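PDB 2Z4T: beta-galactoside alpha-2,6-sialyltransferase from Photobacterium sp., which probably transfers sialic acid from CMP-sialic acid to the galactose of acceptors such as lactose, forming an alpha-2,6 linkage. Local coordinates for residues S352-W365 with S397-I411. Sequence-based numbering, arbitrary orientation.
Sequences SNLPNFVFTGTTVW and SYDLFFKGHPGGGII. With C5P (cytidine-5'-monophosphate), chain C; GAL (beta-D-galactopyranose), chain B; GLC (alpha-D-glucopyranose), chain D.
T363 turns OG1 away from its own backbone N (chi1 -168°), so that the hydroxyl donates to G407 O, 2.9 Å away, from above the carbonyl plane, and leaves CG2 between N and the carbonyl carbon. There the methyl covers one face of the H405 imidazole, a CH-pi contact of 3.7 Å from CG2 to the ring centroid, and also lies over one face of W365; the opposite indole face carries the galactose. In the ring plane of H405, ND1 accepts from G407 N, fixing the ring's rotation, while NE2 donates almost straight to the CMP phosphate, 2.8 Å to O1P. Strands 356-360 and 399-403 are parallel neighbours in the C-terminal Rossmann-like half of this GT-B fold, joined by a beta-alpha-beta crossover through helix 371-386. The N-H groups of F357, F359 and G361 donate to the carbonyl oxygens of D399, F401 and K403. At the strand ends G361 O and K403 O both accept from cytosine N4, at 2.9 and 2.8 Å. F359 and F402 meet rim to rim, F359 CD2 3.8 Å from F402 CD1, F359 packing on helix 371-386 and F402 on helix 410-417. At the far end, P355 CG sits over the Y398 ring, and S352, L354, N356 and D399 join Y349 around a magnesium ion.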
ATOM      1  N   SER A 352     -11.268   5.047  31.458  1.00 50.49           N
ATOM      2  CA  SER A 352     -10.682   5.834  32.521  1.00 49.99           C
ATOM      3  C   SER A 352     -11.019   7.325  32.346  1.00 49.78           C
ATOM      4  O   SER A 352     -11.263   7.796  31.239  1.00 49.67           O
ATOM      5  CB  SER A 352      -9.180   5.571  32.592  1.00 49.73           C
ATOM      6  OG  SER A 352      -8.506   6.562  33.324  1.00 48.98           O
ATOM      7  N   ASN A 353     -11.092   8.045  33.458  1.00 49.59           N
ATOM      8  CA  ASN A 353     -11.156   9.514  33.437  1.00 49.48           C
ATOM      9  C   ASN A 353      -9.985  10.182  32.709  1.00 47.78           C
ATOM     10  O   ASN A 353     -10.150  11.247  32.121  1.00 47.65           O
ATOM     11  CB  ASN A 353     -11.188  10.063  34.867  1.00 49.97           C
ATOM     12  CG  ASN A 353     -12.470   9.736  35.581  1.00 53.49           C
ATOM     13  OD1 ASN A 353     -12.467   9.407  36.767  1.00 56.84           O
ATOM     14  ND2 ASN A 353     -13.589   9.817  34.858  1.00 57.74           N
ATOM     15  N   LEU A 354      -8.813   9.556  32.778  1.00 45.97           N
ATOM     16  CA  LEU A 354      -7.568  10.185  32.338  1.00 44.65           C
ATOM     17  C   LEU A 354      -7.534  10.353  30.818  1.00 43.35           C
ATOM     18  O   LEU A 354      -8.077   9.504  30.089  1.00 43.31           O
ATOM     19  CB  LEU A 354      -6.339   9.402  32.846  1.00 44.45           C
ATOM     20  CG  LEU A 354      -6.310   9.032  34.343  1.00 44.60           C
ATOM     21  CD1 LEU A 354      -4.957   8.435  34.743  1.00 44.64           C
ATOM     22  CD2 LEU A 354      -6.653  10.216  35.242  1.00 42.31           C
ATOM     23  N   PRO A 355      -6.920  11.460  30.336  1.00 42.06           N
ATOM     24  CA  PRO A 355      -6.687  11.613  28.897  1.00 40.74           C
ATOM     25  C   PRO A 355      -5.747  10.497  28.469  1.00 40.07           C
ATOM     26  O   PRO A 355      -5.074   9.933  29.317  1.00 40.06           O
ATOM     27  CB  PRO A 355      -5.992  12.973  28.794  1.00 40.68           C
ATOM     28  CG  PRO A 355      -5.377  13.197  30.173  1.00 41.48           C
ATOM     29  CD  PRO A 355      -6.394  12.605  31.108  1.00 41.75           C
ATOM     30  N   ASN A 356      -5.711  10.160  27.185  1.00 39.30           N
ATOM     31  CA  ASN A 356      -4.910   9.029  26.730  1.00 38.59           C
ATOM     32  C   ASN A 356      -3.661   9.416  25.966  1.00 38.57           C
ATOM     33  O   ASN A 356      -3.686  10.303  25.103  1.00 38.75           O
ATOM     34  CB  ASN A 356      -5.777   8.101  25.888  1.00 38.59           C
ATOM     35  CG  ASN A 356      -7.094   7.824  26.552  1.00 37.28           C
ATOM     36  OD1 ASN A 356      -7.140   7.419  27.716  1.00 36.34           O
ATOM     37  ND2 ASN A 356      -8.174   8.087  25.843  1.00 35.27           N
ATOM     38  N   PHE A 357      -2.577   8.720  26.287  1.00 37.89           N
ATOM     39  CA  PHE A 357      -1.262   8.998  25.745  1.00 37.39           C
ATOM     40  C   PHE A 357      -0.794   7.769  24.983  1.00 37.19           C
ATOM     41  O   PHE A 357      -0.837   6.667  25.523  1.00 37.32           O
ATOM     42  CB  PHE A 357      -0.305   9.330  26.894  1.00 37.03           C
ATOM     43  CG  PHE A 357       1.157   9.230  26.541  1.00 37.36           C
ATOM     44  CD1 PHE A 357       1.659   9.790  25.367  1.00 37.37           C
ATOM     45  CD2 PHE A 357       2.044   8.625  27.421  1.00 37.45           C
ATOM     46  CE1 PHE A 357       3.014   9.705  25.053  1.00 38.75           C
ATOM     47  CE2 PHE A 357       3.402   8.550  27.131  1.00 37.02           C
ATOM     48  CZ  PHE A 357       3.893   9.090  25.948  1.00 37.27           C
ATOM     49  N   VAL A 358      -0.386   7.951  23.728  1.00 36.48           N
ATOM     50  CA  VAL A 358       0.212   6.865  22.970  1.00 36.62           C
ATOM     51  C   VAL A 358       1.687   7.157  22.789  1.00 37.26           C
ATOM     52  O   VAL A 358       2.050   8.218  22.282  1.00 37.53           O
ATOM     53  CB  VAL A 358      -0.444   6.650  21.563  1.00 37.26           C
ATOM     54  CG1 VAL A 358       0.360   5.609  20.729  1.00 36.51           C
ATOM     55  CG2 VAL A 358      -1.892   6.215  21.690  1.00 34.62           C
ATOM     56  N   PHE A 359       2.536   6.242  23.243  1.00 37.46           N
ATOM     57  CA  PHE A 359       3.943   6.329  22.941  1.00 38.05           C
ATOM     58  C   PHE A 359       4.194   5.530  21.675  1.00 38.80           C
ATOM     59  O   PHE A 359       3.780   4.356  21.600  1.00 39.50           O
ATOM     60  CB  PHE A 359       4.816   5.806  24.084  1.00 38.20           C
ATOM     61  CG  PHE A 359       6.269   5.712  23.723  1.00 38.46           C
ATOM     62  CD1 PHE A 359       7.103   6.810  23.860  1.00 38.42           C
ATOM     63  CD2 PHE A 359       6.791   4.535  23.185  1.00 40.57           C
ATOM     64  CE1 PHE A 359       8.445   6.732  23.501  1.00 39.94           C
ATOM     65  CE2 PHE A 359       8.134   4.438  22.817  1.00 39.76           C
ATOM     66  CZ  PHE A 359       8.964   5.543  22.973  1.00 39.51           C
ATOM     67  N   THR A 360       4.858   6.144  20.687  1.00 38.46           N
ATOM     68  CA  THR A 360       5.189   5.435  19.451  1.00 38.01           C
ATOM     69  C   THR A 360       6.645   4.982  19.471  1.00 39.14           C
ATOM     70  O   THR A 360       7.545   5.794  19.692  1.00 39.43           O
ATOM     71  CB  THR A 360       4.893   6.280  18.168  1.00 37.76           C
ATOM     72  OG1 THR A 360       5.744   7.435  18.108  1.00 35.57           O
ATOM     73  CG2 THR A 360       3.466   6.728  18.150  1.00 36.42           C
ATOM     74  N   GLY A 361       6.884   3.691  19.232  1.00 39.71           N
ATOM     75  CA  GLY A 361       8.243   3.136  19.354  1.00 39.14           C
ATOM     76  C   GLY A 361       8.995   3.094  18.041  1.00 39.31           C
ATOM     77  O   GLY A 361       8.466   3.480  17.007  1.00 39.17           O
ATOM     78  N   THR A 362      10.237   2.631  18.089  1.00 39.17           N
ATOM     79  CA  THR A 362      11.032   2.429  16.891  1.00 39.58           C
ATOM     80  C   THR A 362      11.703   1.046  16.898  1.00 40.22           C
ATOM     81  O   THR A 362      11.573   0.287  17.855  1.00 39.40           O
ATOM     82  CB  THR A 362      12.111   3.535  16.719  1.00 39.90           C
ATOM     83  OG1 THR A 362      12.613   3.514  15.380  1.00 37.34           O
ATOM     84  CG2 THR A 362      13.271   3.339  17.697  1.00 39.05           C
ATOM     85  N   THR A 363      12.434   0.738  15.833  1.00 40.48           N
ATOM     86  CA  THR A 363      13.212  -0.487  15.808  1.00 41.67           C
ATOM     87  C   THR A 363      14.570  -0.191  15.216  1.00 42.91           C
ATOM     88  O   THR A 363      14.751   0.885  14.662  1.00 43.75           O
ATOM     89  CB  THR A 363      12.506  -1.589  14.992  1.00 41.22           C
ATOM     90  OG1 THR A 363      13.168  -2.827  15.233  1.00 41.98           O
ATOM     91  CG2 THR A 363      12.512  -1.276  13.490  1.00 38.71           C
ATOM     92  N   VAL A 364      15.515  -1.129  15.320  1.00 44.13           N
ATOM     93  CA  VAL A 364      16.792  -0.997  14.629  1.00 45.55           C
ATOM     94  C   VAL A 364      16.818  -1.911  13.425  1.00 46.80           C
ATOM     95  O   VAL A 364      16.589  -3.118  13.564  1.00 47.28           O
ATOM     96  CB  VAL A 364      17.999  -1.507  15.436  1.00 45.79           C
ATOM     97  CG1 VAL A 364      19.157  -0.512  15.304  1.00 45.55           C
ATOM     98  CG2 VAL A 364      17.646  -1.853  16.882  1.00 44.36           C
ATOM     99  N   TRP A 365      17.143  -1.359  12.258  1.00 48.03           N
ATOM    100  CA  TRP A 365      17.445  -2.184  11.080  1.00 48.76           C
ATOM    101  C   TRP A 365      18.947  -2.545  11.053  1.00 49.72           C
ATOM    102  O   TRP A 365      19.797  -1.748  11.472  1.00 49.70           O
ATOM    103  CB  TRP A 365      17.039  -1.476   9.777  1.00 47.85           C
ATOM    104  CG  TRP A 365      15.592  -1.002   9.704  1.00 47.27           C
ATOM    105  CD1 TRP A 365      15.162   0.265   9.401  1.00 45.53           C
ATOM    106  CD2 TRP A 365      14.400  -1.789   9.910  1.00 46.22           C
ATOM    107  NE1 TRP A 365      13.785   0.324   9.420  1.00 44.98           N
ATOM    108  CE2 TRP A 365      13.287  -0.919   9.721  1.00 45.39           C
ATOM    109  CE3 TRP A 365      14.163  -3.128  10.249  1.00 45.52           C
ATOM    110  CZ2 TRP A 365      11.959  -1.351   9.844  1.00 44.56           C
ATOM    111  CZ3 TRP A 365      12.834  -3.559  10.387  1.00 46.22           C
ATOM    112  CH2 TRP A 365      11.750  -2.665  10.178  1.00 45.55           C
ATOM    113  N   SER A 397      -1.583  13.307  34.611  1.00 43.39           N
ATOM    114  CA  SER A 397      -1.625  11.846  34.501  1.00 43.06           C
ATOM    115  C   SER A 397      -2.447  11.395  33.282  1.00 42.49           C
ATOM    116  O   SER A 397      -3.528  11.935  33.011  1.00 42.87           O
ATOM    117  CB  SER A 397      -2.186  11.223  35.766  1.00 43.03           C
ATOM    118  OG  SER A 397      -1.773  11.959  36.895  1.00 44.46           O
ATOM    119  N   TYR A 398      -1.929  10.392  32.574  1.00 41.38           N
ATOM    120  CA  TYR A 398      -2.535   9.849  31.360  1.00 40.08           C
ATOM    121  C   TYR A 398      -2.658   8.357  31.486  1.00 39.83           C
ATOM    122  O   TYR A 398      -1.874   7.738  32.181  1.00 39.88           O
ATOM    123  CB  TYR A 398      -1.626  10.099  30.156  1.00 39.71           C
ATOM    124  CG  TYR A 398      -1.678  11.498  29.623  1.00 39.22           C
ATOM    125  CD1 TYR A 398      -2.445  11.806  28.502  1.00 37.98           C
ATOM    126  CD2 TYR A 398      -0.972  12.526  30.249  1.00 38.40           C
ATOM    127  CE1 TYR A 398      -2.499  13.104  28.012  1.00 37.94           C
ATOM    128  CE2 TYR A 398      -1.028  13.831  29.779  1.00 37.67           C
ATOM    129  CZ  TYR A 398      -1.783  14.109  28.660  1.00 38.27           C
ATOM    130  OH  TYR A 398      -1.837  15.395  28.194  1.00 39.11           O
ATOM    131  N   ASP A 399      -3.633   7.771  30.801  1.00 39.57           N
ATOM    132  CA  ASP A 399      -3.606   6.352  30.532  1.00 39.22           C
ATOM    133  C   ASP A 399      -2.560   6.108  29.452  1.00 38.85           C
ATOM    134  O   ASP A 399      -2.522   6.797  28.416  1.00 37.93           O
ATOM    135  CB  ASP A 399      -4.962   5.877  30.046  1.00 39.90           C
ATOM    136  CG  ASP A 399      -6.040   6.002  31.111  1.00 41.44           C
ATOM    137  OD1 ASP A 399      -5.779   5.603  32.266  1.00 41.45           O
ATOM    138  OD2 ASP A 399      -7.151   6.481  30.775  1.00 43.27           O
ATOM    139  N   LEU A 400      -1.713   5.119  29.717  1.00 38.39           N
ATOM    140  CA  LEU A 400      -0.550   4.826  28.907  1.00 37.56           C
ATOM    141  C   LEU A 400      -0.882   3.790  27.835  1.00 37.43           C
ATOM    142  O   LEU A 400      -1.359   2.699  28.164  1.00 37.09           O
ATOM    143  CB  LEU A 400       0.558   4.303  29.817  1.00 37.13           C
ATOM    144  CG  LEU A 400       1.902   3.932  29.193  1.00 37.98           C
ATOM    145  CD1 LEU A 400       2.494   5.080  28.377  1.00 36.34           C
ATOM    146  CD2 LEU A 400       2.840   3.503  30.313  1.00 37.60           C
ATOM    147  N   PHE A 401      -0.597   4.137  26.568  1.00 36.96           N
ATOM    148  CA  PHE A 401      -0.801   3.276  25.393  1.00 36.06           C
ATOM    149  C   PHE A 401       0.484   3.141  24.591  1.00 36.37           C
ATOM    150  O   PHE A 401       1.306   4.070  24.540  1.00 35.75           O
ATOM    151  CB  PHE A 401      -1.908   3.843  24.505  1.00 35.58           C
ATOM    152  CG  PHE A 401      -3.282   3.746  25.123  1.00 35.31           C
ATOM    153  CD1 PHE A 401      -4.173   2.768  24.708  1.00 35.03           C
ATOM    154  CD2 PHE A 401      -3.675   4.619  26.118  1.00 34.62           C
ATOM    155  CE1 PHE A 401      -5.426   2.657  25.267  1.00 35.01           C
ATOM    156  CE2 PHE A 401      -4.934   4.520  26.701  1.00 36.18           C
ATOM    157  CZ  PHE A 401      -5.815   3.521  26.279  1.00 35.19           C
ATOM    158  N   PHE A 402       0.667   1.985  23.960  1.00 36.58           N
ATOM    159  CA  PHE A 402       1.895   1.721  23.217  1.00 37.27           C
ATOM    160  C   PHE A 402       1.635   1.286  21.788  1.00 37.80           C
ATOM    161  O   PHE A 402       0.768   0.462  21.542  1.00 38.97           O
ATOM    162  CB  PHE A 402       2.753   0.692  23.962  1.00 36.77           C
ATOM    163  CG  PHE A 402       3.999   0.244  23.214  1.00 37.55           C
ATOM    164  CD1 PHE A 402       5.023   1.146  22.911  1.00 37.41           C
ATOM    165  CD2 PHE A 402       4.158  -1.086  22.850  1.00 36.14           C
ATOM    166  CE1 PHE A 402       6.178   0.729  22.250  1.00 35.67           C
ATOM    167  CE2 PHE A 402       5.302  -1.516  22.195  1.00 37.51           C
ATOM    168  CZ  PHE A 402       6.323  -0.607  21.892  1.00 36.94           C
ATOM    169  N   LYS A 403       2.418   1.834  20.865  1.00 38.69           N
ATOM    170  CA  LYS A 403       2.457   1.454  19.446  1.00 39.46           C
ATOM    171  C   LYS A 403       3.969   1.476  19.139  1.00 40.01           C
ATOM    172  O   LYS A 403       4.437   2.506  18.682  1.00 40.90           O
ATOM    173  CB  LYS A 403       1.740   2.589  18.703  1.00 38.90           C
ATOM    174  CG  LYS A 403       1.637   2.449  17.191  1.00 40.87           C
ATOM    175  CD  LYS A 403       1.006   1.099  16.864  1.00 42.31           C
ATOM    176  CE  LYS A 403       1.114   0.808  15.445  1.00 44.34           C
ATOM    177  NZ  LYS A 403       2.438   0.388  15.000  1.00 44.07           N
ATOM    178  N   GLY A 404       4.783   0.411  19.283  1.00 40.81           N
ATOM    179  CA  GLY A 404       4.857  -0.813  18.492  1.00 41.91           C
ATOM    180  C   GLY A 404       5.085  -0.168  17.137  1.00 41.82           C
ATOM    181  O   GLY A 404       4.137  -0.180  16.373  1.00 43.12           O
ATOM    182  N   HIS A 405       6.290   0.232  16.707  1.00 41.22           N
ATOM    183  CA  HIS A 405       7.050  -0.421  15.608  1.00 41.21           C
ATOM    184  C   HIS A 405       6.729  -1.818  15.081  1.00 41.00           C
ATOM    185  O   HIS A 405       6.960  -2.813  15.753  1.00 42.03           O
ATOM    186  CB  HIS A 405       8.533  -0.041  15.504  1.00 40.59           C
ATOM    187  CG  HIS A 405       8.961   0.273  14.099  1.00 40.32           C
ATOM    188  ND1 HIS A 405       9.066  -0.692  13.113  1.00 40.46           N
ATOM    189  CD2 HIS A 405       9.282   1.450  13.501  1.00 39.23           C
ATOM    190  CE1 HIS A 405       9.435  -0.121  11.978  1.00 37.11           C
ATOM    191  NE2 HIS A 405       9.580   1.177  12.189  1.00 36.34           N
ATOM    192  N   PRO A 406       6.149  -1.875  13.874  1.00 40.42           N
ATOM    193  CA  PRO A 406       5.785  -3.150  13.224  1.00 39.94           C
ATOM    194  C   PRO A 406       6.937  -4.156  13.206  1.00 39.96           C
ATOM    195  O   PRO A 406       6.701  -5.342  13.416  1.00 39.31           O
ATOM    196  CB  PRO A 406       5.399  -2.739  11.805  1.00 40.02           C
ATOM    197  CG  PRO A 406       4.935  -1.300  11.929  1.00 40.67           C
ATOM    198  CD  PRO A 406       5.730  -0.693  13.095  1.00 40.20           C
ATOM    199  N   GLY A 407       8.164  -3.674  12.990  1.00 39.86           N
ATOM    200  CA  GLY A 407       9.354  -4.510  13.011  1.00 39.60           C
ATOM    201  C   GLY A 407      10.125  -4.510  14.326  1.00 40.25           C
ATOM    202  O   GLY A 407      11.316  -4.817  14.351  1.00 40.03           O
ATOM    203  N   GLY A 408       9.456  -4.187  15.429  1.00 40.22           N
ATOM    204  CA  GLY A 408      10.148  -4.038  16.715  1.00 40.39           C
ATOM    205  C   GLY A 408      10.567  -5.340  17.371  1.00 40.57           C
ATOM    206  O   GLY A 408      11.558  -5.384  18.105  1.00 40.67           O
ATOM    207  N   GLY A 409       9.803  -6.401  17.115  1.00 40.74           N
ATOM    208  CA  GLY A 409      10.131  -7.725  17.596  1.00 40.80           C
ATOM    209  C   GLY A 409      10.351  -7.710  19.090  1.00 41.35           C
ATOM    210  O   GLY A 409       9.478  -7.281  19.848  1.00 40.90           O
ATOM    211  N   ILE A 410      11.535  -8.148  19.503  1.00 41.68           N
ATOM    212  CA  ILE A 410      11.840  -8.312  20.913  1.00 42.45           C
ATOM    213  C   ILE A 410      11.902  -6.974  21.643  1.00 42.19           C
ATOM    214  O   ILE A 410      11.799  -6.942  22.861  1.00 42.77           O
ATOM    215  CB  ILE A 410      13.113  -9.192  21.121  1.00 42.89           C
ATOM    216  CG1 ILE A 410      12.820 -10.342  22.106  1.00 45.87           C
ATOM    217  CG2 ILE A 410      14.371  -8.365  21.472  1.00 42.79           C
ATOM    218  CD1 ILE A 410      12.754  -9.976  23.670  1.00 48.17           C
ATOM    219  N   ILE A 411      12.043  -5.871  20.901  1.00 42.15           N
ATOM    220  CA  ILE A 411      12.025  -4.522  21.499  1.00 41.70           C
ATOM    221  C   ILE A 411      10.659  -4.221  22.085  1.00 41.96           C
ATOM    222  O   ILE A 411      10.541  -3.711  23.211  1.00 42.52           O
ATOM    223  CB  ILE A 411      12.359  -3.419  20.472  1.00 41.65           C
ATOM    224  CG1 ILE A 411      13.777  -3.599  19.946  1.00 40.41           C
ATOM    225  CG2 ILE A 411      12.186  -2.036  21.095  1.00 40.98           C
ATOM    226  CD1 ILE A 411      14.128  -2.636  18.859  1.00 41.45           C
TER
HETATM  227  O3P C5P C1427       9.407   4.386  12.042  1.00 24.03           O
HETATM  228  P   C5P C1427       9.416   4.299  10.561  1.00 26.09           P
HETATM  229  O1P C5P C1427      10.101   2.995  10.178  1.00 26.09           O
HETATM  230  O2P C5P C1427       9.868   5.586   9.901  1.00 23.00           O
HETATM  231  O5' C5P C1427       7.895   4.199  10.141  1.00 25.07           O
HETATM  232  C5' C5P C1427       7.490   3.784   8.854  1.00 24.98           C
HETATM  233  C4' C5P C1427       6.012   3.427   9.001  1.00 25.11           C
HETATM  234  O4' C5P C1427       5.861   2.354   9.941  1.00 24.90           O
HETATM  235  C3' C5P C1427       5.171   4.544   9.591  1.00 22.78           C
HETATM  236  O3' C5P C1427       4.644   5.426   8.606  1.00 28.64           O
HETATM  237  C2' C5P C1427       4.035   3.775  10.206  1.00 23.14           C
HETATM  238  O2' C5P C1427       3.164   3.271   9.191  1.00 24.69           O
HETATM  239  C1' C5P C1427       4.685   2.540  10.740  1.00 23.28           C
HETATM  240  N1  C5P C1427       4.989   2.704  12.159  1.00 23.62           N
HETATM  241  C2  C5P C1427       3.954   2.507  13.115  1.00 23.55           C
HETATM  242  N3  C5P C1427       4.208   2.630  14.442  1.00 24.70           N
HETATM  243  C4  C5P C1427       5.454   2.955  14.881  1.00 24.24           C
HETATM  244  C5  C5P C1427       6.501   3.159  13.958  1.00 23.83           C
HETATM  245  C6  C5P C1427       6.240   3.018  12.584  1.00 23.37           C
HETATM  246  O2  C5P C1427       2.800   2.229  12.758  1.00 23.77           O
HETATM  247  N4  C5P C1427       5.670   3.059  16.217  1.00 23.42           N
HETATM  248  C1  GAL B   2      15.050  -2.729   5.933  1.00 40.47           C
HETATM  249  C2  GAL B   2      15.767  -2.193   4.696  1.00 40.85           C
HETATM  250  C3  GAL B   2      15.694  -0.668   4.693  1.00 39.73           C
HETATM  251  C4  GAL B   2      14.246  -0.195   4.882  1.00 37.18           C
HETATM  252  C5  GAL B   2      13.579  -0.870   6.082  1.00 34.85           C
HETATM  253  C6  GAL B   2      12.077  -0.586   6.172  1.00 34.45           C
HETATM  254  O2  GAL B   2      17.106  -2.662   4.683  1.00 41.21           O
HETATM  255  O3  GAL B   2      16.222  -0.154   3.479  1.00 42.05           O
HETATM  256  O4  GAL B   2      13.530  -0.471   3.697  1.00 34.87           O
HETATM  257  O5  GAL B   2      13.718  -2.264   5.960  1.00 36.11           O
HETATM  258  O6  GAL B   2      11.795   0.768   6.462  1.00 32.27           O
HETATM  259  C1  GLC D   1      14.551  -7.609   8.003  1.00 49.13           C
HETATM  260  C2  GLC D   1      13.372  -6.634   8.052  1.00 47.89           C
HETATM  261  C3  GLC D   1      13.557  -5.590   6.952  1.00 46.55           C
HETATM  262  C4  GLC D   1      14.940  -4.915   7.003  1.00 46.82           C
HETATM  263  C5  GLC D   1      16.046  -6.002   7.096  1.00 48.22           C
HETATM  264  C6  GLC D   1      17.528  -5.593   7.224  1.00 50.08           C
HETATM  265  O1  GLC D   1      14.644  -8.246   6.731  1.00 51.14           O
HETATM  266  O2  GLC D   1      12.132  -7.272   7.847  1.00 48.32           O
HETATM  267  O3  GLC D   1      12.498  -4.670   7.007  1.00 46.36           O
HETATM  268  O4  GLC D   1      15.070  -4.135   5.830  1.00 43.34           O
HETATM  269  O5  GLC D   1      15.746  -6.866   8.189  1.00 49.33           O
HETATM  270  O6  GLC D   1      17.780  -4.207   7.327  1.00 51.69           O